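Local coordinates for thioredoxin family protein (Streptococcus pneumoniae, PDB 2YP6) that is a surface-exposed lipoprotein of the thioredoxin fold that probably acts as a thiol-disulfide oxidoreductase in extracellular oxidative stress resistance, at residues W77-G82 / Q113-V118; K86-L91 / Q128-I133; E103-I108 / P134-T139. All blocks are in the same frame, centred on the assembly; numbering follows the deposited sequence.

Contact 1: W77-G82 / Q113-V118. With C6W (3-Cyclohexyl-1-Propylphosphocholine), chain E.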
loop_
_atom_site.group_PDB
_atom_site.type_symbol
_atom_site.label_atom_id
_atom_site.label_comp_id
_atom_site.label_asym_id
_atom_site.label_seq_id
_atom_site.Cartn_x
_atom_site.Cartn_y
_atom_site.Cartn_z
ATOM N N TRP A 77 3.066 -2.408 5.065
ATOM C CA TRP A 77 3.175 -3.753 5.601
ATOM C C TRP A 77 4.618 -4.230 5.740
ATOM O O TRP A 77 5.550 -3.510 5.435
ATOM C CB TRP A 77 2.365 -4.725 4.751
ATOM C CG TRP A 77 2.868 -4.984 3.339
ATOM C CD1 TRP A 77 2.885 -4.118 2.297
ATOM C CD2 TRP A 77 3.400 -6.227 2.839
ATOM N NE1 TRP A 77 3.406 -4.732 1.169
ATOM C CE2 TRP A 77 3.717 -6.030 1.479
ATOM C CE3 TRP A 77 3.627 -7.479 3.413
ATOM C CZ2 TRP A 77 4.262 -7.044 0.688
ATOM C CZ3 TRP A 77 4.155 -8.484 2.620
ATOM C CH2 TRP A 77 4.463 -8.264 1.274
ATOM N N ALA A 78 4.778 -5.449 6.238
ATOM C CA ALA A 78 6.101 -6.062 6.384
ATOM C C ALA A 78 5.969 -7.571 6.272
ATOM O O ALA A 78 4.957 -8.146 6.701
ATOM C CB ALA A 78 6.713 -5.686 7.714
ATOM N N SER A 79 7.000 -8.206 5.718
ATOM C CA SER A 79 7.005 -9.641 5.495
ATOM C C SER A 79 7.000 -10.404 6.808
ATOM O O SER A 79 6.537 -11.533 6.827
ATOM C CB SER A 79 8.229 -10.062 4.659
ATOM O OG SER A 79 9.414 -9.954 5.425
ATOM N N TRP A 80 7.493 -9.788 7.892
ATOM C CA TRP A 80 7.555 -10.456 9.198
ATOM C C TRP A 80 6.262 -10.423 9.984
ATOM O O TRP A 80 6.149 -11.054 11.021
ATOM C CB TRP A 80 8.672 -9.858 10.079
ATOM C CG TRP A 80 8.688 -8.363 10.192
ATOM C CD1 TRP A 80 9.512 -7.501 9.518
ATOM C CD2 TRP A 80 7.857 -7.541 11.035
ATOM N NE1 TRP A 80 9.246 -6.213 9.887
ATOM C CE2 TRP A 80 8.234 -6.206 10.803
ATOM C CE3 TRP A 80 6.838 -7.808 11.952
ATOM C CZ2 TRP A 80 7.622 -5.134 11.458
ATOM C CZ3 TRP A 80 6.238 -6.744 12.607
ATOM C CH2 TRP A 80 6.634 -5.425 12.356
ATOM N N CYS A 81 5.294 -9.678 9.481
ATOM C CA CYS A 81 4.023 -9.430 10.144
ATOM C C CYS A 81 2.977 -10.461 9.665
ATOM O O CYS A 81 2.650 -10.487 8.472
ATOM C CB CYS A 81 3.631 -7.990 9.778
ATOM S SG CYS A 81 1.898 -7.478 9.925
ATOM N N GLY A 82 2.489 -11.314 10.574
ATOM C CA GLY A 82 1.550 -12.381 10.254
ATOM C C GLY A 82 0.274 -11.898 9.585
ATOM O O GLY A 82 -0.102 -12.389 8.505
ATOM N N GLN A 113 14.342 -2.533 10.410
ATOM C CA GLN A 113 13.729 -3.138 11.592
ATOM C C GLN A 113 13.262 -4.561 11.323
ATOM O O GLN A 113 12.139 -4.946 11.670
ATOM C CB GLN A 113 12.570 -2.274 12.118
ATOM C CG GLN A 113 12.520 -2.237 13.628
ATOM C CD GLN A 113 13.685 -1.488 14.261
ATOM O OE1 GLN A 113 14.549 -0.948 13.569
ATOM N NE2 GLN A 113 13.718 -1.462 15.585
ATOM N N GLY A 114 14.127 -5.342 10.689
ATOM C CA GLY A 114 13.863 -6.750 10.500
ATOM C C GLY A 114 13.288 -7.150 9.166
ATOM O O GLY A 114 13.216 -8.338 8.889
ATOM N N GLU A 115 12.873 -6.199 8.335
ATOM C CA GLU A 115 12.422 -6.541 6.996
ATOM C C GLU A 115 13.573 -7.148 6.204
ATOM O O GLU A 115 14.753 -6.906 6.486
ATOM C CB GLU A 115 11.869 -5.303 6.285
ATOM C CG GLU A 115 11.303 -5.535 4.906
ATOM C CD GLU A 115 10.178 -6.562 4.900
ATOM O OE1 GLU A 115 9.023 -6.184 5.211
ATOM O OE2 GLU A 115 10.453 -7.752 4.609
ATOM N N LYS A 116 13.194 -7.949 5.217
ATOM C CA LYS A 116 14.113 -8.603 4.309
ATOM C C LYS A 116 14.902 -7.601 3.483
ATOM O O LYS A 116 14.446 -6.489 3.232
ATOM C CB LYS A 116 13.307 -9.543 3.393
ATOM C CG LYS A 116 12.817 -10.769 4.171
ATOM C CD LYS A 116 11.876 -11.658 3.383
ATOM C CE LYS A 116 11.369 -12.792 4.272
ATOM N NZ LYS A 116 12.442 -13.702 4.696
ATOM N N THR A 117 16.074 -8.009 3.037
ATOM C CA THR A 117 16.884 -7.133 2.213
ATOM C C THR A 117 16.234 -6.979 0.846
ATOM O O THR A 117 15.385 -7.779 0.451
ATOM C CB THR A 117 18.263 -7.689 1.992
ATOM O OG1 THR A 117 18.160 -8.957 1.319
ATOM C CG2 THR A 117 19.000 -7.851 3.325
ATOM N N VAL A 118 16.646 -5.947 0.129
ATOM C CA VAL A 118 16.191 -5.723 -1.234
ATOM C C VAL A 118 16.463 -6.931 -2.130
ATOM O O VAL A 118 15.717 -7.183 -3.059
ATOM C CB VAL A 118 16.854 -4.482 -1.851
ATOM C CG1 VAL A 118 16.450 -3.237 -1.089
ATOM C CG2 VAL A 118 18.367 -4.641 -1.873
HETATM C C2 C6W E . 9.689 -8.749 14.698
HETATM C C3 C6W E . 11.406 -7.394 13.218
HETATM C C1 C6W E . 11.479 -7.505 15.629
HETATM C C4 C6W E . 9.698 -6.890 14.055
HETATM C C5 C6W E . 9.366 -5.873 15.165
HETATM C C10 C6W E . 8.122 -0.709 10.959
HETATM C CAI C6W E . 9.685 0.761 12.205
HETATM C C13 C6W E . 10.175 1.315 10.881
HETATM C C6 C6W E . 9.636 -1.697 15.468
HETATM C C7 C6W E . 9.091 -1.925 14.045
HETATM C C9 C6W E . 8.706 -0.207 12.241
HETATM O O3 C6W E . 9.865 -4.679 17.881
HETATM P P C6W E . 10.280 -3.949 16.630
HETATM O O4 C6W E . 11.617 -3.436 17.045
HETATM O O1 C6W E . 10.391 -4.952 15.395
HETATM N N C6W E . 10.755 -7.855 14.427
HETATM O O2 C6W E . 9.256 -2.762 16.308
HETATM C C8 C6W E . 8.225 -0.741 13.577
HETATM C C12 C6W E . 9.635 0.844 9.690
HETATM C C11 C6W E . 8.577 -0.199 9.725
HETATM O O HOH W 1 8.493 -3.530 5.782
#
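Glu115 reaches Ser79 through a bent side chain: CG stands anti to the backbone N (chi1 -177°), then the chain folds at chi2 and carries the carboxylate to the 77-82 loop. Ser79 OG stands between its own N and carbonyl carbon (chi1 71°), which puts the hydroxyl on the same side as the amide's partner, Glu115. Ser79 N donates to Glu115 OE1 at 2.9 Å on the syn lone pair, and Ser79 OG donates to Glu115 OE2 at 2.6 Å, also on the syn side but 23° out of plane. Lys116 N adds a bond to OE2 from the anti side and from the same face as OG. A water donates to both Trp77 O and Glu115 OE1; it is the second donor of OE1, as Lys116 N is of OE2, and each oxygen of the carboxylate is thus gripped by two donors. The segment 77-82 is consistent with the active-site loop of a thioredoxin-type CxxC motif: a type I turn from Ala78 to Cys81 leads into helix 82-86, and Cys81 forms the observed disulfide with Cys84. Beside it the Trp80 ring has Ala78 CB on one face, toward the rim, and C4 of the bound 3-cyclohexyl-1-propylphosphocholine centred 3.4 Å above the other. Glu115 CA lies at its edge, in plane. Gln113 NE2 donates to ligand O4 at 3.2 Å, while Gly114 CA approaches ligand C3 to 3.7 Å.

Contact 2: K86-L91 / Q128-I133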
loop_
_atom_site.group_PDB
_atom_site.type_symbol
_atom_site.label_atom_id
_atom_site.label_comp_id
_atom_site.label_asym_id
_atom_site.label_seq_id
_atom_site.Cartn_x
_atom_site.Cartn_y
_atom_site.Cartn_z
ATOM N N LYS A 86 -1.115 -12.623 5.750
ATOM C CA LYS A 86 -2.425 -13.219 5.668
ATOM C C LYS A 86 -3.377 -12.374 4.821
ATOM O O LYS A 86 -4.295 -12.894 4.197
ATOM C CB LYS A 86 -2.970 -13.442 7.076
ATOM C CG LYS A 86 -4.397 -13.895 7.135
ATOM C CD LYS A 86 -4.732 -14.437 8.496
ATOM C CE LYS A 86 -6.234 -14.452 8.670
ATOM N NZ LYS A 86 -6.650 -15.016 9.986
ATOM N N SER A 87 -3.164 -11.068 4.789
ATOM C CA SER A 87 -4.048 -10.183 4.042
ATOM C C SER A 87 -3.639 -10.053 2.560
ATOM O O SER A 87 -4.348 -9.448 1.771
ATOM C CB SER A 87 -4.091 -8.793 4.716
ATOM O OG SER A 87 -2.913 -8.057 4.479
ATOM N N MET A 88 -2.531 -10.647 2.143
ATOM C CA MET A 88 -2.084 -10.401 0.767
ATOM C C MET A 88 -2.921 -11.124 -0.336
ATOM O O MET A 88 -3.210 -10.508 -1.369
ATOM C CB MET A 88 -0.594 -10.705 0.590
ATOM C CG MET A 88 0.326 -9.754 1.348
ATOM S SD MET A 88 0.211 -7.999 0.812
ATOM C CE MET A 88 0.544 -8.252 -0.853
ATOM N N PRO A 89 -3.266 -12.412 -0.140
ATOM C CA PRO A 89 -4.094 -13.061 -1.179
ATOM C C PRO A 89 -5.418 -12.313 -1.417
ATOM O O PRO A 89 -5.856 -12.164 -2.573
ATOM C CB PRO A 89 -4.337 -14.462 -0.614
ATOM C CG PRO A 89 -3.054 -14.733 0.197
ATOM C CD PRO A 89 -2.787 -13.388 0.866
ATOM N N GLU A 90 -6.022 -11.800 -0.355
ATOM C CA GLU A 90 -7.265 -11.073 -0.514
ATOM C C GLU A 90 -6.994 -9.804 -1.335
ATOM O O GLU A 90 -7.800 -9.428 -2.172
ATOM C CB GLU A 90 -7.905 -10.738 0.832
ATOM C CG GLU A 90 -9.219 -10.001 0.654
ATOM C CD GLU A 90 -9.944 -9.710 1.965
ATOM O OE1 GLU A 90 -9.293 -9.803 3.033
ATOM O OE2 GLU A 90 -11.160 -9.386 1.904
ATOM N N LEU A 91 -5.842 -9.162 -1.130
ATOM C CA LEU A 91 -5.511 -7.963 -1.912
ATOM C C LEU A 91 -5.287 -8.297 -3.399
ATOM O O LEU A 91 -5.674 -7.525 -4.286
ATOM C CB LEU A 91 -4.280 -7.268 -1.332
ATOM C CG LEU A 91 -3.975 -5.886 -1.918
ATOM C CD1 LEU A 91 -5.171 -4.964 -1.767
ATOM C CD2 LEU A 91 -2.724 -5.297 -1.273
ATOM N N GLN A 128 5.790 -17.095 -2.037
ATOM C CA GLN A 128 4.483 -17.129 -1.381
ATOM C C GLN A 128 3.354 -17.251 -2.397
ATOM O O GLN A 128 2.204 -17.429 -2.019
ATOM C CB GLN A 128 4.255 -15.861 -0.537
ATOM C CG GLN A 128 5.370 -15.519 0.462
ATOM C CD GLN A 128 5.862 -16.711 1.256
ATOM O OE1 GLN A 128 5.096 -17.363 1.958
ATOM N NE2 GLN A 128 7.160 -17.005 1.142
ATOM N N GLY A 129 3.675 -17.138 -3.684
ATOM C CA GLY A 129 2.658 -17.092 -4.731
ATOM C C GLY A 129 2.068 -15.703 -4.945
ATOM O O GLY A 129 1.052 -15.541 -5.626
ATOM N N TYR A 130 2.694 -14.683 -4.368
ATOM C CA TYR A 130 2.157 -13.337 -4.495
ATOM C C TYR A 130 2.569 -12.761 -5.843
ATOM O O TYR A 130 3.656 -13.048 -6.352
ATOM C CB TYR A 130 2.614 -12.404 -3.370
ATOM C CG TYR A 130 2.289 -12.877 -1.960
ATOM C CD1 TYR A 130 1.245 -13.768 -1.705
ATOM C CD2 TYR A 130 3.046 -12.444 -0.886
ATOM C CE1 TYR A 130 0.972 -14.198 -0.411
ATOM C CE2 TYR A 130 2.778 -12.864 0.391
ATOM C CZ TYR A 130 1.754 -13.729 0.632
ATOM O OH TYR A 130 1.526 -14.136 1.917
ATOM N N LYS A 131 1.679 -11.964 -6.415
ATOM C CA LYS A 131 1.960 -11.258 -7.658
ATOM C C LYS A 131 0.841 -10.274 -7.956
ATOM O O LYS A 131 -0.171 -10.253 -7.271
ATOM C CB LYS A 131 2.125 -12.246 -8.810
ATOM C CG LYS A 131 0.903 -13.107 -9.046
ATOM C CD LYS A 131 1.178 -14.149 -10.124
ATOM C CE LYS A 131 -0.097 -14.845 -10.557
ATOM N NZ LYS A 131 -0.895 -14.010 -11.514
ATOM N N ASP A 132 1.041 -9.454 -8.985
ATOM C CA ASP A 132 0.065 -8.446 -9.401
ATOM C C ASP A 132 -0.195 -7.368 -8.372
ATOM O O ASP A 132 -1.189 -6.648 -8.473
ATOM C CB ASP A 132 -1.252 -9.113 -9.821
ATOM C CG ASP A 132 -1.055 -10.136 -10.938
ATOM O OD1 ASP A 132 -0.221 -9.900 -11.837
ATOM O OD2 ASP A 132 -1.695 -11.207 -10.902
ATOM N N ILE A 133 0.694 -7.233 -7.393
ATOM C CA ILE A 133 0.557 -6.218 -6.355
ATOM C C ILE A 133 1.819 -5.373 -6.374
ATOM O O ILE A 133 2.891 -5.910 -6.162
ATOM C CB ILE A 133 0.441 -6.856 -4.951
ATOM C CG1 ILE A 133 -0.855 -7.647 -4.836
ATOM C CG2 ILE A 133 0.503 -5.782 -3.853
ATOM C CD1 ILE A 133 -2.089 -6.836 -5.127
#
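Tyr130 and Met88 meet through a CH-pi contact. Met88 CB sits 3.9 Å from the centroid of the Tyr130 ring and only 13° off its normal, so the methylene lies squarely over the face, and the two side chains cross at about a right angle. The opposite face of the ring is covered from within its own segment by Gln128 CB, centred 3.3 Å above the plane. The phenol is thus sandwiched between two aliphatic carbons.

The other side-chain pairs across the two segments are apolar. Pro89 CD comes to 4.1 Å from Tyr130 CE1, obliquely to the ring. Further along, Met88 is bent at both chi2 (-63°) and chi3 (-56°), which curls its methyl group away from the tyrosine and brings CE to within 3.9 Å of Ile133 CG2. Ile133 splits its two branches between partners: CG2 faces Met88 CE, while CD1 rests 3.8 Å from Leu91 CG. The same CD1 also makes a van der Waals contact with the backbone, 3.7 Å from Leu91 O. No hydrogen bond links the segments.

Within 128-133, Lys131 NZ forms a salt bridge with Asp132 OD2 at 3.0 Å. Gly129, with positive phi, ends helix 120-127 in a Schellman motif, after which Tyr130 points its side chain toward 86-91.

The contact joins the start of helix 88-96 to the loop that connects helix 120-127 with strand 135-137. Phe125 of helix 120-127 meets the Tyr130 ring edge-to-face, Met92 and Ala95 extend the helix surface under Ile133, and Leu91 also packs on Ile104 and Thr106 of strand 102-108 and on Tyr73 of strand 71-76.

Contact 3: E103-I108 / P134-T139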
loop_
_atom_site.group_PDB
_atom_site.type_symbol
_atom_site.label_atom_id
_atom_site.label_comp_id
_atom_site.label_asym_id
_atom_site.label_seq_id
_atom_site.Cartn_x
_atom_site.Cartn_y
_atom_site.Cartn_z
ATOM N N GLU A 103 -6.358 2.568 -7.639
ATOM C CA GLU A 103 -5.107 1.861 -7.839
ATOM C C GLU A 103 -4.659 1.320 -6.499
ATOM O O GLU A 103 -4.822 1.986 -5.467
ATOM C CB GLU A 103 -4.056 2.834 -8.365
ATOM C CG GLU A 103 -2.593 2.395 -8.187
ATOM C CD GLU A 103 -2.077 1.463 -9.303
ATOM O OE1 GLU A 103 -2.718 1.422 -10.389
ATOM O OE2 GLU A 103 -1.029 0.776 -9.071
ATOM N N ILE A 104 -4.060 0.141 -6.521
ATOM C CA ILE A 104 -3.454 -0.448 -5.338
ATOM C C ILE A 104 -1.930 -0.261 -5.328
ATOM O O ILE A 104 -1.242 -0.584 -6.316
ATOM C CB ILE A 104 -3.769 -1.963 -5.255
ATOM C CG1 ILE A 104 -5.275 -2.170 -5.159
ATOM C CG2 ILE A 104 -3.031 -2.576 -4.111
ATOM C CD1 ILE A 104 -5.751 -3.532 -5.635
ATOM N N LEU A 105 -1.418 0.242 -4.203
ATOM C CA LEU A 105 0.019 0.394 -3.974
ATOM C C LEU A 105 0.310 -0.096 -2.576
ATOM O O LEU A 105 -0.445 0.195 -1.637
ATOM C CB LEU A 105 0.481 1.853 -4.035
ATOM C CG LEU A 105 0.338 2.600 -5.352
ATOM C CD1 LEU A 105 0.774 4.055 -5.178
ATOM C CD2 LEU A 105 1.127 1.922 -6.440
ATOM N N THR A 106 1.389 -0.854 -2.431
ATOM C CA THR A 106 1.809 -1.275 -1.102
ATOM C C THR A 106 3.237 -0.826 -0.892
ATOM O O THR A 106 3.965 -0.665 -1.860
ATOM C CB THR A 106 1.652 -2.785 -0.858
ATOM O OG1 THR A 106 2.765 -3.498 -1.420
ATOM C CG2 THR A 106 0.328 -3.293 -1.439
ATOM N N VAL A 107 3.605 -0.633 0.375
ATOM C CA VAL A 107 4.904 -0.119 0.768
ATOM C C VAL A 107 5.521 -0.985 1.872
ATOM O O VAL A 107 4.863 -1.292 2.880
ATOM C CB VAL A 107 4.795 1.334 1.287
ATOM C CG1 VAL A 107 6.208 1.938 1.500
ATOM C CG2 VAL A 107 3.941 2.211 0.344
ATOM N N ILE A 108 6.771 -1.385 1.662
ATOM C CA ILE A 108 7.578 -2.022 2.701
ATOM C C ILE A 108 8.816 -1.155 2.924
ATOM O O ILE A 108 9.110 -0.257 2.147
ATOM C CB ILE A 108 8.002 -3.463 2.346
ATOM C CG1 ILE A 108 8.915 -3.464 1.138
ATOM C CG2 ILE A 108 6.798 -4.341 2.081
ATOM C CD1 ILE A 108 9.672 -4.764 0.882
ATOM N N PRO A 134 1.705 -4.060 -6.642
ATOM C CA PRO A 134 2.896 -3.211 -6.536
ATOM C C PRO A 134 3.477 -3.177 -5.146
ATOM O O PRO A 134 2.764 -2.992 -4.143
ATOM C CB PRO A 134 2.373 -1.821 -6.911
ATOM C CG PRO A 134 1.173 -2.080 -7.730
ATOM C CD PRO A 134 0.548 -3.300 -7.162
ATOM N N VAL A 135 4.791 -3.331 -5.079
ATOM C CA VAL A 135 5.472 -3.174 -3.811
ATOM C C VAL A 135 6.522 -2.100 -3.968
ATOM O O VAL A 135 7.422 -2.220 -4.799
ATOM C CB VAL A 135 6.163 -4.470 -3.347
ATOM C CG1 VAL A 135 6.884 -4.238 -2.018
ATOM C CG2 VAL A 135 5.163 -5.615 -3.229
ATOM N N LEU A 136 6.384 -1.050 -3.172
ATOM C CA LEU A 136 7.300 0.071 -3.217
ATOM C C LEU A 136 8.280 -0.029 -2.051
ATOM O O LEU A 136 7.905 -0.413 -0.943
ATOM C CB LEU A 136 6.527 1.373 -3.128
ATOM C CG LEU A 136 5.434 1.577 -4.189
ATOM C CD1 LEU A 136 4.922 2.990 -4.067
ATOM C CD2 LEU A 136 5.921 1.271 -5.602
ATOM N N TYR A 137 9.522 0.354 -2.318
ATOM C CA TYR A 137 10.614 0.201 -1.361
ATOM C C TYR A 137 10.896 1.513 -0.666
ATOM O O TYR A 137 11.536 2.395 -1.227
ATOM C CB TYR A 137 11.869 -0.212 -2.095
ATOM C CG TYR A 137 11.922 -1.652 -2.558
ATOM C CD1 TYR A 137 10.957 -2.571 -2.182
ATOM C CD2 TYR A 137 12.971 -2.092 -3.342
ATOM C CE1 TYR A 137 11.026 -3.909 -2.606
ATOM C CE2 TYR A 137 13.059 -3.417 -3.755
ATOM C CZ TYR A 137 12.088 -4.320 -3.381
ATOM O OH TYR A 137 12.176 -5.631 -3.810
ATOM N N ASP A 138 10.472 1.613 0.584
ATOM C CA ASP A 138 10.747 2.780 1.411
ATOM C C ASP A 138 12.129 2.611 2.060
ATOM O O ASP A 138 12.247 2.368 3.252
ATOM C CB ASP A 138 9.670 2.921 2.475
ATOM C CG ASP A 138 9.647 4.296 3.096
ATOM O OD1 ASP A 138 10.071 5.249 2.416
ATOM O OD2 ASP A 138 9.193 4.416 4.248
ATOM N N THR A 139 13.167 2.774 1.261
ATOM C CA THR A 139 14.543 2.482 1.687
ATOM C C THR A 139 15.117 3.451 2.718
ATOM O O THR A 139 16.188 3.203 3.280
ATOM C CB THR A 139 15.482 2.467 0.483
ATOM O OG1 THR A 139 15.350 3.721 -0.217
ATOM C CG2 THR A 139 15.156 1.302 -0.419
#
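Tyr137 and Ile108 lie side by side on one surface of the sheet, pointing the same way. Ile108 CD1 approaches the tyrosine ring obliquely, 3.8 Å from CE1, and the Tyr137 side chain also touches Pro122 of helix 120-127. Of the flat peptide carbonyls, Pro134 O accepts twice from Thr106: the amide N at 3.1 Å comes from 35° above the carbonyl plane, whereas OG1 at 2.8 Å is tilted only 15° from it. Thr106 OG1 is held between its backbone N and carbonyl carbon (chi1 81°), which turns the hydroxyl toward this acceptor; the same OG1 is also hydrogen-bonded to Trp77 NE1.

Beyond this fork the pairing is regular. Leu136 N donates to Thr106 O, Ile108 N to Leu136 O in a nearly axial bond of 3.0 Å, and Asp138 N to Ile108 O at 2.8 Å. Thr106 and Ile108 each bond by N and O to the two residues flanking their partner, as in parallel pairing. Thr106, Ile108, Val135 and Tyr137 share one face, where Ile108 CG1 meets Val135 CG1 at 3.8 Å; Val107 and Leu136 occupy the other. At the start, Pro134 CG packs 3.2 Å from Ile104 O, a buried carbonyl with no partner in the model. At the far end, the carboxylate of Asp138 bonds to Thr143 and to the amide of Phe144.

The two parallel strands, with helix 120-127 between them in sequence and Phe121 and Phe125 covering Val135, form a beta-alpha-beta crossover at the centre of the mixed thioredoxin-fold sheet.

Contact 3 lies deepest, about 5 Å from the chain centre, and joins strands by backbone hydrogen bonds; contact 2, also largely buried, depends on apolar and CH-pi packing with no hydrogen bond across it. Contact 1 is partly open and more polar, centred on a carboxylate, with the ligand beside it. All three are tied to the unit from strand 102-108 through helix 120-127 to strand 135-137, whose connecting loops supply 113-118 and 128-133. Trp77 links the regions: its CE2 lies 4.1 Å from Met88 SD of contact 2, and its N bonds to Val107 O of contact 3. Ile133 CG2 touches Thr106 CG2 at 3.5 Å, joining contacts 2 and 3.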